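Local coordinates for protein putative phthiocerol dimycocerosate transporter LppX (Mycobacterium tuberculosis, PDB 2BYO) that probably carries phthiocerol dimycocerosates, lipids of the mycobacterial cell wall, from the cell membrane to the outer membrane within a large hydrophobic cavity, at residues E27-T35 with V171-L181. Residues are numbered along the deposited sequence; the frame is centred on the assembly and turned at random.
Sequences EIRQSLDAT and VWIAQDGSHHL. With HXA (docosa-4,7,10,13,16,19-hexaenoic acid), chain I.
Helix 22-36 packs across the concave side of the antiparallel half-barrel, where Ile173 of strand 167-174 and His179 in the turn before strand 181-187 meet Glu27, Gln30 and Ser31. The axes of segments 27-35 and 171-174 cross at 74°, with a closest approach of 9.0 Å. Gln30 lays its CB over one face of the His179 imidazole, a CH-pi contact 3.8 Å from the ring centroid. Glu27 swings out with chi1 at -176° and folds at chi2, which brings its carboxylate to the edge of the ring, OE1 3.3 Å from His179 CD2. The backbones come close at Ser31, whose CA makes a CA-H...O contact with His179 O (3.0 Å). The Ser31 hydroxyl donates a hydrogen bond back to Ile28 O, 2.9 Å from Ser31 OG, which satisfies this buried polar atom within the helix while Ile173 CG1 packs against it. Thr35 OG1 likewise donates to Ser31 O and also accepts from a water that in turn accepts a hydrogen bond from Leu181 N, bridging helix and strand. On the cavity side, Ile28 CG1 meets Val171 CG2 at 4.1 Å, and Leu181 CD2 lies 3.9 Å from C12 of the bound docosahexaenoic acid. Next to His179, His180 stacks on Trp200 and ligates a zinc ion. A helix laid against the inner face of the sheet, beside bound lipid, fits the U-shaped beta-half-barrel of the LppX/LprAFG family.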
ATOM      1  N   GLU A  27      16.843  -4.585  -6.309  1.00 29.42           N
ATOM      2  CA  GLU A  27      16.440  -3.193  -6.177  1.00 27.85           C
ATOM      3  C   GLU A  27      15.093  -3.074  -5.477  1.00 28.07           C
ATOM      4  O   GLU A  27      14.909  -2.183  -4.653  1.00 25.85           O
ATOM      5  CB  GLU A  27      16.403  -2.506  -7.543  1.00 27.69           C
ATOM      6  CG  GLU A  27      16.079  -1.008  -7.516  1.00 27.25           C
ATOM      7  CD  GLU A  27      17.152  -0.167  -6.834  1.00 28.31           C
ATOM      8  OE1 GLU A  27      17.003   1.073  -6.807  1.00 30.98           O
ATOM      9  OE2 GLU A  27      18.144  -0.724  -6.330  1.00 26.82           O
ATOM     10  N   ILE A  28      14.152  -3.966  -5.789  1.00 28.72           N
ATOM     11  CA  ILE A  28      12.868  -3.959  -5.075  1.00 29.26           C
ATOM     12  C   ILE A  28      13.064  -4.307  -3.588  1.00 29.78           C
ATOM     13  O   ILE A  28      12.442  -3.696  -2.715  1.00 29.71           O
ATOM     14  CB  ILE A  28      11.841  -4.925  -5.695  1.00 29.94           C
ATOM     15  CG1 ILE A  28      11.519  -4.512  -7.136  1.00 28.53           C
ATOM     16  CG2 ILE A  28      10.556  -4.947  -4.850  1.00 29.48           C
ATOM     17  CD1 ILE A  28      10.821  -5.589  -7.922  1.00 30.13           C
ATOM     18  N   ARG A  29      13.918  -5.281  -3.294  1.00 31.44           N
ATOM     19  CA  ARG A  29      14.207  -5.611  -1.893  1.00 34.98           C
ATOM     20  C   ARG A  29      14.817  -4.435  -1.132  1.00 33.42           C
ATOM     21  O   ARG A  29      14.513  -4.238   0.041  1.00 34.16           O
ATOM     22  CB  ARG A  29      15.111  -6.823  -1.770  1.00 37.33           C
ATOM     23  CG  ARG A  29      14.371  -8.120  -1.831  1.00 42.72           C
ATOM     24  CD  ARG A  29      15.339  -9.283  -1.762  1.00 46.12           C
ATOM     25  NE  ARG A  29      14.667 -10.544  -1.444  1.00 52.83           N
ATOM     26  CZ  ARG A  29      14.548 -11.592  -2.267  1.00 56.78           C
ATOM     27  NH1 ARG A  29      13.913 -12.683  -1.838  1.00 59.56           N
ATOM     28  NH2 ARG A  29      15.060 -11.581  -3.502  1.00 56.82           N
ATOM     29  N   GLN A  30      15.662  -3.652  -1.795  1.00 32.61           N
ATOM     30  CA  GLN A  30      16.165  -2.416  -1.198  1.00 32.42           C
ATOM     31  C   GLN A  30      15.027  -1.465  -0.783  1.00 31.30           C
ATOM     32  O   GLN A  30      15.098  -0.871   0.294  1.00 29.74           O
ATOM     33  CB  GLN A  30      17.125  -1.698  -2.142  1.00 31.73           C
ATOM     34  CG  GLN A  30      18.457  -2.401  -2.353  1.00 33.95           C
ATOM     35  CD  GLN A  30      19.506  -2.090  -1.280  1.00 37.46           C
ATOM     36  OE1 GLN A  30      19.316  -1.222  -0.432  1.00 38.19           O
ATOM     37  NE2 GLN A  30      20.624  -2.798  -1.333  1.00 39.78           N
ATOM     38  N   SER A  31      13.991  -1.310  -1.619  1.00 30.54           N
ATOM     39  CA  SER A  31      12.878  -0.411  -1.260  1.00 30.70           C
ATOM     40  C   SER A  31      12.007  -0.992  -0.167  1.00 30.89           C
ATOM     41  O   SER A  31      11.503  -0.249   0.668  1.00 31.47           O
ATOM     42  CB  SER A  31      12.000  -0.006  -2.460  1.00 30.52           C
ATOM     43  OG  SER A  31      11.208  -1.086  -2.919  1.00 35.41           O
ATOM     44  N   LEU A  32      11.826  -2.310  -0.169  1.00 32.14           N
ATOM     45  CA  LEU A  32      11.029  -2.971   0.866  1.00 33.02           C
ATOM     46  C   LEU A  32      11.738  -2.908   2.214  1.00 33.54           C
ATOM     47  O   LEU A  32      11.099  -2.684   3.237  1.00 34.78           O
ATOM     48  CB  LEU A  32      10.721  -4.422   0.482  1.00 34.83           C
ATOM     49  CG  LEU A  32       9.820  -4.634  -0.745  1.00 35.60           C
ATOM     50  CD1 LEU A  32       9.525  -6.106  -0.933  1.00 37.07           C
ATOM     51  CD2 LEU A  32       8.515  -3.855  -0.627  1.00 37.05           C
ATOM     52  N   ASP A  33      13.056  -3.083   2.216  1.00 33.86           N
ATOM     53  CA  ASP A  33      13.846  -2.913   3.436  1.00 35.08           C
ATOM     54  C   ASP A  33      13.809  -1.470   3.946  1.00 34.23           C
ATOM     55  O   ASP A  33      13.683  -1.244   5.145  1.00 35.21           O
ATOM     56  CB  ASP A  33      15.288  -3.356   3.220  1.00 36.91           C
ATOM     57  CG  ASP A  33      15.419  -4.861   3.085  1.00 39.45           C
ATOM     58  OD1 ASP A  33      14.497  -5.599   3.507  1.00 42.35           O
ATOM     59  OD2 ASP A  33      16.452  -5.307   2.566  1.00 43.11           O
ATOM     60  N   ALA A  34      13.889  -0.499   3.044  1.00 32.70           N
ATOM     61  CA  ALA A  34      13.753   0.898   3.447  1.00 32.49           C
ATOM     62  C   ALA A  34      12.375   1.121   4.067  1.00 31.62           C
ATOM     63  O   ALA A  34      12.257   1.751   5.109  1.00 31.13           O
ATOM     64  CB  ALA A  34      13.986   1.826   2.274  1.00 31.66           C
ATOM     65  N   THR A  35      11.343   0.553   3.451  1.00 30.86           N
ATOM     66  CA  THR A  35       9.985   0.655   3.969  1.00 31.11           C
ATOM     67  C   THR A  35       9.853   0.038   5.364  1.00 32.74           C
ATOM     68  O   THR A  35       9.234   0.629   6.260  1.00 32.30           O
ATOM     69  CB  THR A  35       8.970   0.013   2.991  1.00 30.90           C
ATOM     70  OG1 THR A  35       9.076   0.660   1.719  1.00 30.26           O
ATOM     71  CG2 THR A  35       7.557   0.153   3.493  1.00 30.62           C
ATOM     72  N   VAL A 171       6.159  -0.790  -9.301  1.00 26.46           N
ATOM     73  CA  VAL A 171       6.738  -0.055  -8.177  1.00 26.39           C
ATOM     74  C   VAL A 171       7.621   1.059  -8.719  1.00 25.35           C
ATOM     75  O   VAL A 171       8.224   0.913  -9.789  1.00 24.38           O
ATOM     76  CB  VAL A 171       7.577  -0.953  -7.219  1.00 26.44           C
ATOM     77  CG1 VAL A 171       6.697  -2.035  -6.584  1.00 29.48           C
ATOM     78  CG2 VAL A 171       8.780  -1.575  -7.924  1.00 28.63           C
ATOM     79  N   TRP A 172       7.686   2.156  -7.971  1.00 24.81           N
ATOM     80  CA  TRP A 172       8.533   3.292  -8.297  1.00 24.52           C
ATOM     81  C   TRP A 172       9.456   3.548  -7.121  1.00 25.23           C
ATOM     82  O   TRP A 172       8.994   3.864  -6.013  1.00 23.84           O
ATOM     83  CB  TRP A 172       7.676   4.522  -8.549  1.00 25.32           C
ATOM     84  CG  TRP A 172       6.900   4.519  -9.840  1.00 24.78           C
ATOM     85  CD1 TRP A 172       7.282   5.095 -11.015  1.00 26.47           C
ATOM     86  CD2 TRP A 172       5.596   3.960 -10.075  1.00 27.31           C
ATOM     87  NE1 TRP A 172       6.313   4.917 -11.971  1.00 27.02           N
ATOM     88  CE2 TRP A 172       5.268   4.222 -11.426  1.00 27.95           C
ATOM     89  CE3 TRP A 172       4.680   3.249  -9.285  1.00 25.86           C
ATOM     90  CZ2 TRP A 172       4.056   3.814 -11.998  1.00 29.11           C
ATOM     91  CZ3 TRP A 172       3.480   2.842  -9.855  1.00 27.18           C
ATOM     92  CH2 TRP A 172       3.184   3.119 -11.202  1.00 27.70           C
ATOM     93  N   ILE A 173      10.757   3.411  -7.365  1.00 25.82           N
ATOM     94  CA  ILE A 173      11.757   3.387  -6.311  1.00 26.05           C
ATOM     95  C   ILE A 173      12.675   4.576  -6.466  1.00 27.00           C
ATOM     96  O   ILE A 173      13.304   4.744  -7.508  1.00 26.72           O
ATOM     97  CB  ILE A 173      12.591   2.077  -6.346  1.00 26.44           C
ATOM     98  CG1 ILE A 173      11.674   0.866  -6.131  1.00 26.04           C
ATOM     99  CG2 ILE A 173      13.691   2.096  -5.277  1.00 27.19           C
ATOM    100  CD1 ILE A 173      12.296  -0.436  -6.550  1.00 27.99           C
ATOM    101  N   ALA A 174      12.765   5.387  -5.411  1.00 27.74           N
ATOM    102  CA  ALA A 174      13.551   6.619  -5.438  1.00 28.16           C
ATOM    103  C   ALA A 174      14.983   6.330  -5.866  1.00 29.63           C
ATOM    104  O   ALA A 174      15.557   5.290  -5.499  1.00 30.40           O
ATOM    105  CB  ALA A 174      13.540   7.284  -4.071  1.00 28.19           C
ATOM    106  N   GLN A 175      15.553   7.252  -6.641  1.00 30.51           N
ATOM    107  CA  GLN A 175      16.951   7.157  -7.074  1.00 31.36           C
ATOM    108  C   GLN A 175      17.873   8.067  -6.266  1.00 32.33           C
ATOM    109  O   GLN A 175      19.012   8.275  -6.640  1.00 34.43           O
ATOM    110  CB  GLN A 175      17.059   7.503  -8.556  1.00 31.53           C
ATOM    111  CG  GLN A 175      16.275   6.560  -9.458  1.00 30.63           C
ATOM    112  CD  GLN A 175      16.144   7.081 -10.873  1.00 32.44           C
ATOM    113  OE1 GLN A 175      16.436   8.248 -11.148  1.00 31.51           O
ATOM    114  NE2 GLN A 175      15.691   6.217 -11.784  1.00 29.32           N
ATOM    115  N   ASP A 176      17.385   8.593  -5.147  1.00 33.19           N
ATOM    116  CA  ASP A 176      18.119   9.617  -4.392  1.00 33.12           C
ATOM    117  C   ASP A 176      19.032   9.078  -3.287  1.00 32.76           C
ATOM    118  O   ASP A 176      19.585   9.858  -2.502  1.00 31.98           O
ATOM    119  CB  ASP A 176      17.138  10.674  -3.835  1.00 34.03           C
ATOM    120  CG  ASP A 176      16.003  10.074  -3.004  1.00 33.29           C
ATOM    121  OD1 ASP A 176      16.076   8.908  -2.561  1.00 33.18           O
ATOM    122  OD2 ASP A 176      15.008  10.794  -2.801  1.00 35.43           O
ATOM    123  N   GLY A 177      19.210   7.759  -3.236  1.00 31.71           N
ATOM    124  CA  GLY A 177      19.987   7.114  -2.166  1.00 33.50           C
ATOM    125  C   GLY A 177      19.115   6.468  -1.085  1.00 32.58           C
ATOM    126  O   GLY A 177      19.565   5.585  -0.363  1.00 32.77           O
ATOM    127  N   SER A 178      17.858   6.895  -0.994  1.00 31.14           N
ATOM    128  CA  SER A 178      16.946   6.415   0.050  1.00 29.70           C
ATOM    129  C   SER A 178      16.291   5.075  -0.276  1.00 28.34           C
ATOM    130  O   SER A 178      15.853   4.368   0.628  1.00 28.52           O
ATOM    131  CB  SER A 178      15.831   7.425   0.260  1.00 28.66           C
ATOM    132  OG  SER A 178      14.984   7.480  -0.880  1.00 26.28           O
ATOM    133  N   HIS A 179      16.192   4.757  -1.562  1.00 27.57           N
ATOM    134  CA  HIS A 179      15.410   3.601  -2.045  1.00 27.04           C
ATOM    135  C   HIS A 179      13.949   3.630  -1.595  1.00 26.72           C
ATOM    136  O   HIS A 179      13.317   2.588  -1.488  1.00 26.20           O
ATOM    137  CB  HIS A 179      16.067   2.282  -1.621  1.00 28.03           C
ATOM    138  CG  HIS A 179      17.351   1.988  -2.336  1.00 28.47           C
ATOM    139  ND1 HIS A 179      18.583   2.152  -1.750  1.00 29.56           N
ATOM    140  CD2 HIS A 179      17.587   1.535  -3.588  1.00 29.34           C
ATOM    141  CE1 HIS A 179      19.528   1.820  -2.608  1.00 31.34           C
ATOM    142  NE2 HIS A 179      18.951   1.436  -3.730  1.00 32.28           N
ATOM    143  N   HIS A 180      13.401   4.817  -1.347  1.00 26.19           N
ATOM    144  CA  HIS A 180      12.026   4.909  -0.853  1.00 26.39           C
ATOM    145  C   HIS A 180      11.097   4.281  -1.873  1.00 25.70           C
ATOM    146  O   HIS A 180      11.283   4.464  -3.076  1.00 25.32           O
ATOM    147  CB  HIS A 180      11.581   6.357  -0.647  1.00 25.96           C
ATOM    148  CG  HIS A 180      12.164   7.009   0.564  1.00 26.52           C
ATOM    149  ND1 HIS A 180      12.535   8.340   0.581  1.00 27.22           N
ATOM    150  CD2 HIS A 180      12.430   6.523   1.797  1.00 25.72           C
ATOM    151  CE1 HIS A 180      13.006   8.641   1.778  1.00 28.42           C
ATOM    152  NE2 HIS A 180      12.949   7.560   2.536  1.00 26.98           N
ATOM    153  N   LEU A 181      10.110   3.542  -1.389  1.00 25.29           N
ATOM    154  CA  LEU A 181       9.060   3.037  -2.256  1.00 26.23           C
ATOM    155  C   LEU A 181       8.051   4.170  -2.442  1.00 25.60           C
ATOM    156  O   LEU A 181       7.070   4.274  -1.691  1.00 25.96           O
ATOM    157  CB  LEU A 181       8.410   1.791  -1.640  1.00 26.75           C
ATOM    158  CG  LEU A 181       7.363   1.087  -2.516  1.00 27.53           C
ATOM    159  CD1 LEU A 181       7.938   0.631  -3.866  1.00 28.47           C
ATOM    160  CD2 LEU A 181       6.791  -0.122  -1.766  1.00 30.16           C
TER
HETATM  161  C1  HXA I1215       6.653  -4.227   8.150  1.00 70.40           C
HETATM  162  O1  HXA I1215       6.834  -4.966   9.148  1.00 71.15           O
HETATM  163  O2  HXA I1215       6.428  -4.674   7.003  1.00 69.76           O
HETATM  164  C2  HXA I1215       6.726  -2.726   8.353  1.00 69.84           C
HETATM  165  C3  HXA I1215       5.607  -1.999   7.602  1.00 69.49           C
HETATM  166  C4  HXA I1215       5.177  -0.721   8.333  1.00 68.07           C
HETATM  167  C5  HXA I1215       5.537   0.564   7.581  1.00 67.01           C
HETATM  168  C6  HXA I1215       4.310   1.273   6.996  1.00 65.01           C
HETATM  169  C7  HXA I1215       4.327   1.303   5.474  1.00 63.06           C
HETATM  170  C8  HXA I1215       2.913   1.302   4.906  1.00 62.45           C
HETATM  171  C9  HXA I1215       2.938   1.359   3.378  1.00 61.84           C
HETATM  172  C10 HXA I1215       2.547   0.036   2.714  1.00 60.85           C
HETATM  173  C11 HXA I1215       3.749  -0.839   2.350  1.00 61.03           C
HETATM  174  C12 HXA I1215       4.049  -0.845   0.849  1.00 60.01           C
HETATM  175  C13 HXA I1215       3.247  -1.907   0.087  1.00 59.76           C
HETATM  176  C14 HXA I1215       4.085  -3.125  -0.319  1.00 59.21           C
HETATM  177  C15 HXA I1215       4.138  -3.305  -1.838  1.00 58.71           C
HETATM  178  C16 HXA I1215       4.864  -4.597  -2.202  1.00 57.16           C
HETATM  179  C17 HXA I1215       5.373  -4.588  -3.639  1.00 55.96           C
HETATM  180  C18 HXA I1215       5.464  -6.016  -4.187  1.00 54.78           C
HETATM  181  C19 HXA I1215       6.460  -6.150  -5.337  1.00 52.96           C
HETATM  182  C20 HXA I1215       5.829  -5.767  -6.672  1.00 51.30           C
HETATM  183  C21 HXA I1215       6.810  -5.951  -7.829  1.00 50.26           C
HETATM  184  C22 HXA I1215       6.467  -5.118  -9.051  1.00 48.30           C
HETATM  185  O   HOH W   1      16.095   3.166  -7.887  1.00 30.07           O
HETATM  186  O   HOH W   2       9.803   3.417   1.442  1.00 28.17           O